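Local atomic coordinates of uncharacterized SnoaL-like protein (Burkholderia thailandensis E264, PDB entry 3H3H), a protein that is of unknown function but carries a SnoaL-like domain of the NTF2 clan and probably binds a small molecule in its pocket. Residues R15-A20 with A101-H106. Residues are numbered along the deposited sequence; the frame is centred on the assembly and turned at random. Where two conformers were deposited one is given.
Sequences REWIDA and ALEVFH
Trp17 reaches from helix 7-22 to Glu103 and Phe105 on strand 100-107, inside the alpha+beta cone of the NTF2-like fold, where the N-terminal helix lies over a curved sheet. Trp17 CA and Phe105 CA are 10.9 Å apart, and side chains fill the gap. From Trp17 CB, which points toward the strand, CG stands anti to the backbone N (chi1 -173°) and carries the indole away from the helix. CD1 is 4.2 Å from Phe105 CE2, and CD2 4.0 Å from Phe105 CZ. Next along, NE1 lies 3.6 Å from Phe105 CE2, while its polar partner is the hydroxyl of Tyr33. At the ring fusion, CE2 meets Phe105 CZ at 3.5 Å. The phenyl edge thus points at one indole face in a T-shaped pair, its plane turned 70° from the five-membered ring and the centroids 4.8 Å apart. Farther out, CZ2 touches Phe105 CZ, and CH2, at the tip, lies near that atom and both carboxylate oxygens of Glu103. Phe13 also packs against both rings. Glu103, bent at chi2, brings its carboxylate to the benzo half, its plane turned 77° from the indole's; OE2 is hydrogen-bonded to Tyr93, and an unidentified ligand lies about 3 Å from this side chain, consistent with a ligand pocket. Behind the strand, Leu102 and Val104 pack against their counterparts in the second subunit. Glu103 OE1 stops 3.5 Å from Trp17 CZ2.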
ATOM      1  N   ARG B  15     -11.882 -10.495   2.456  0.50 17.12           N
ATOM      2  CA  ARG B  15     -13.298 -10.732   2.682  0.50 16.82           C
ATOM      3  C   ARG B  15     -13.626 -10.775   4.175  0.50 15.44           C
ATOM      4  O   ARG B  15     -14.654 -10.250   4.594  0.50 16.43           O
ATOM      5  CB  ARG B  15     -13.751 -12.021   1.972  0.50 18.14           C
ATOM      6  CG  ARG B  15     -15.214 -12.391   2.188  0.50 20.59           C
ATOM      7  CD  ARG B  15     -16.179 -11.960   1.071  0.50 21.55           C
ATOM      8  NE  ARG B  15     -17.436 -12.668   1.237  0.50 27.37           N
ATOM      9  CZ  ARG B  15     -17.757 -13.781   0.582  0.50 21.07           C
ATOM     10  NH1 ARG B  15     -18.918 -14.378   0.813  0.50 32.33           N
ATOM     11  NH2 ARG B  15     -16.921 -14.294  -0.310  0.50 25.72           N
ATOM     12  N   GLU B  16     -12.758 -11.367   4.993  1.00 13.71           N
ATOM     13  CA  GLU B  16     -13.022 -11.417   6.425  1.00 12.97           C
ATOM     14  C   GLU B  16     -12.850 -10.038   7.020  1.00 14.09           C
ATOM     15  O   GLU B  16     -13.658  -9.653   7.835  1.00 14.94           O
ATOM     16  CB  GLU B  16     -12.126 -12.424   7.147  1.00 15.10           C
ATOM     17  CG  GLU B  16     -12.356 -13.804   6.683  1.00 12.12           C
ATOM     18  CD  GLU B  16     -11.437 -14.838   7.344  1.00 18.18           C
ATOM     19  OE1 GLU B  16     -10.465 -14.494   8.030  1.00 20.78           O
ATOM     20  OE2 GLU B  16     -11.658 -16.026   7.120  1.00 18.84           O
ATOM     21  N   TRP B  17     -11.818  -9.290   6.603  1.00 10.98           N
ATOM     22  CA  TRP B  17     -11.540  -7.989   7.195  1.00 11.97           C
ATOM     23  C   TRP B  17     -12.655  -7.020   6.848  1.00 14.98           C
ATOM     24  O   TRP B  17     -13.160  -6.312   7.720  1.00 11.70           O
ATOM     25  CB  TRP B  17     -10.194  -7.430   6.659  1.00 13.46           C
ATOM     26  CG  TRP B  17      -9.753  -6.212   7.304  1.00 10.19           C
ATOM     27  CD1 TRP B  17      -8.977  -6.091   8.434  1.00 11.11           C
ATOM     28  CD2 TRP B  17      -9.911  -4.904   6.788  1.00 11.64           C
ATOM     29  NE1 TRP B  17      -8.761  -4.761   8.708  1.00 13.32           N
ATOM     30  CE2 TRP B  17      -9.248  -4.016   7.668  1.00 13.17           C
ATOM     31  CE3 TRP B  17     -10.573  -4.386   5.677  1.00 13.36           C
ATOM     32  CZ2 TRP B  17      -9.257  -2.635   7.481  1.00 13.69           C
ATOM     33  CZ3 TRP B  17     -10.527  -3.004   5.468  1.00 14.86           C
ATOM     34  CH2 TRP B  17      -9.905  -2.151   6.370  1.00 14.39           C
ATOM     35  N   ILE B  18     -13.067  -6.974   5.580  1.00 14.67           N
ATOM     36  CA  ILE B  18     -14.184  -6.120   5.166  1.00 11.48           C
ATOM     37  C   ILE B  18     -15.470  -6.515   5.918  1.00 13.75           C
ATOM     38  O   ILE B  18     -16.180  -5.669   6.447  1.00 13.37           O
ATOM     39  CB  ILE B  18     -14.412  -6.215   3.666  1.00 11.75           C
ATOM     40  CG1 ILE B  18     -13.267  -5.571   2.905  1.00 13.06           C
ATOM     41  CG2 ILE B  18     -15.776  -5.580   3.233  1.00 12.96           C
ATOM     42  CD1 ILE B  18     -13.238  -4.060   2.943  1.00 11.30           C
ATOM     43  N   ASP B  19     -15.723  -7.799   5.971  1.00 12.95           N
ATOM     44  CA  ASP B  19     -16.947  -8.272   6.631  1.00 15.62           C
ATOM     45  C   ASP B  19     -16.907  -7.954   8.106  1.00 12.45           C
ATOM     46  O   ASP B  19     -17.956  -7.658   8.666  1.00 16.16           O
ATOM     47  CB  ASP B  19     -17.139  -9.756   6.424  1.00 15.57           C
ATOM     48  CG  ASP B  19     -17.600 -10.095   5.007  1.00 15.92           C
ATOM     49  OD1 ASP B  19     -17.886  -9.185   4.208  1.00 20.82           O
ATOM     50  OD2 ASP B  19     -17.661 -11.281   4.689  1.00 17.81           O
ATOM     51  N   ALA B  20     -15.737  -8.008   8.741  1.00 11.91           N
ATOM     52  CA  ALA B  20     -15.650  -7.769  10.185  1.00 13.63           C
ATOM     53  C   ALA B  20     -15.962  -6.296  10.490  1.00 13.43           C
ATOM     54  O   ALA B  20     -16.708  -5.975  11.428  1.00 11.32           O
ATOM     55  CB  ALA B  20     -14.278  -8.145  10.730  1.00 11.66           C
ATOM     56  N   ALA B 101      -9.964   4.505  -0.259  1.00 11.51           N
ATOM     57  CA  ALA B 101      -8.992   4.023   0.678  1.00 10.61           C
ATOM     58  C   ALA B 101      -8.154   2.917   0.109  1.00 11.20           C
ATOM     59  O   ALA B 101      -8.555   2.122  -0.727  1.00 13.42           O
ATOM     60  CB  ALA B 101      -9.702   3.475   1.951  1.00 11.16           C
ATOM     61  N   LEU B 102      -6.955   2.842   0.647  1.00 12.55           N
ATOM     62  CA  LEU B 102      -5.996   1.820   0.269  1.00 12.30           C
ATOM     63  C   LEU B 102      -5.144   1.548   1.508  1.00 13.03           C
ATOM     64  O   LEU B 102      -4.337   2.357   1.972  1.00 12.86           O
ATOM     65  CB  LEU B 102      -5.124   2.260  -0.886  1.00 13.02           C
ATOM     66  CG  LEU B 102      -4.124   1.267  -1.452  1.00 13.46           C
ATOM     67  CD1 LEU B 102      -3.059   0.706  -0.502  1.00 12.09           C
ATOM     68  CD2 LEU B 102      -4.899   0.050  -2.059  1.00 16.71           C
ATOM     69  N   GLU B 103      -5.379   0.365   2.100  1.00 12.55           N
ATOM     70  CA  GLU B 103      -4.763  -0.022   3.331  1.00 11.85           C
ATOM     71  C   GLU B 103      -3.824  -1.162   3.059  1.00 11.30           C
ATOM     72  O   GLU B 103      -4.206  -2.165   2.482  1.00 12.48           O
ATOM     73  CB  GLU B 103      -5.863  -0.381   4.366  1.00 15.50           C
ATOM     74  CG  GLU B 103      -5.483  -0.224   5.788  1.00 18.28           C
ATOM     75  CD  GLU B 103      -6.633   0.300   6.633  1.00 15.65           C
ATOM     76  OE1 GLU B 103      -6.768  -0.142   7.784  1.00 21.39           O
ATOM     77  OE2 GLU B 103      -7.487   1.066   6.139  1.00 19.63           O
ATOM     78  N   VAL B 104      -2.587  -1.019   3.525  1.00 10.88           N
ATOM     79  CA  VAL B 104      -1.567  -2.011   3.315  1.00 12.70           C
ATOM     80  C   VAL B 104      -1.357  -2.735   4.643  1.00 14.74           C
ATOM     81  O   VAL B 104      -1.151  -2.081   5.704  1.00 13.04           O
ATOM     82  CB  VAL B 104      -0.270  -1.369   2.895  1.00 14.41           C
ATOM     83  CG1 VAL B 104       0.780  -2.444   2.721  1.00 14.72           C
ATOM     84  CG2 VAL B 104      -0.462  -0.594   1.531  1.00 17.26           C
ATOM     85  N   PHE B 105      -1.365  -4.075   4.565  1.00 13.53           N
ATOM     86  CA  PHE B 105      -1.219  -4.900   5.735  1.00 13.68           C
ATOM     87  C   PHE B 105      -0.032  -5.798   5.594  1.00 10.68           C
ATOM     88  O   PHE B 105       0.057  -6.607   4.652  1.00 13.32           O
ATOM     89  CB  PHE B 105      -2.438  -5.786   5.896  1.00 13.54           C
ATOM     90  CG  PHE B 105      -3.751  -5.044   5.922  1.00 13.94           C
ATOM     91  CD1 PHE B 105      -4.443  -4.726   4.750  1.00 12.83           C
ATOM     92  CD2 PHE B 105      -4.345  -4.696   7.124  1.00 14.15           C
ATOM     93  CE1 PHE B 105      -5.628  -4.054   4.799  1.00 12.37           C
ATOM     94  CE2 PHE B 105      -5.566  -4.017   7.170  1.00 13.87           C
ATOM     95  CZ  PHE B 105      -6.210  -3.695   6.020  1.00 13.86           C
ATOM     96  N   HIS B 106       0.903  -5.676   6.514  1.00 10.84           N
ATOM     97  CA  HIS B 106       2.060  -6.522   6.564  1.00 11.05           C
ATOM     98  C   HIS B 106       1.832  -7.615   7.569  1.00 12.96           C
ATOM     99  O   HIS B 106       1.328  -7.379   8.664  1.00 14.98           O
ATOM    100  CB  HIS B 106       3.278  -5.765   6.978  1.00 13.20           C
ATOM    101  CG  HIS B 106       3.687  -4.739   5.989  1.00 14.16           C
ATOM    102  ND1 HIS B 106       4.619  -4.982   4.999  1.00 18.28           N
ATOM    103  CD2 HIS B 106       3.242  -3.470   5.808  1.00 16.32           C
ATOM    104  CE1 HIS B 106       4.745  -3.892   4.261  1.00 22.19           C
ATOM    105  NE2 HIS B 106       3.935  -2.957   4.733  1.00 17.48           N
TER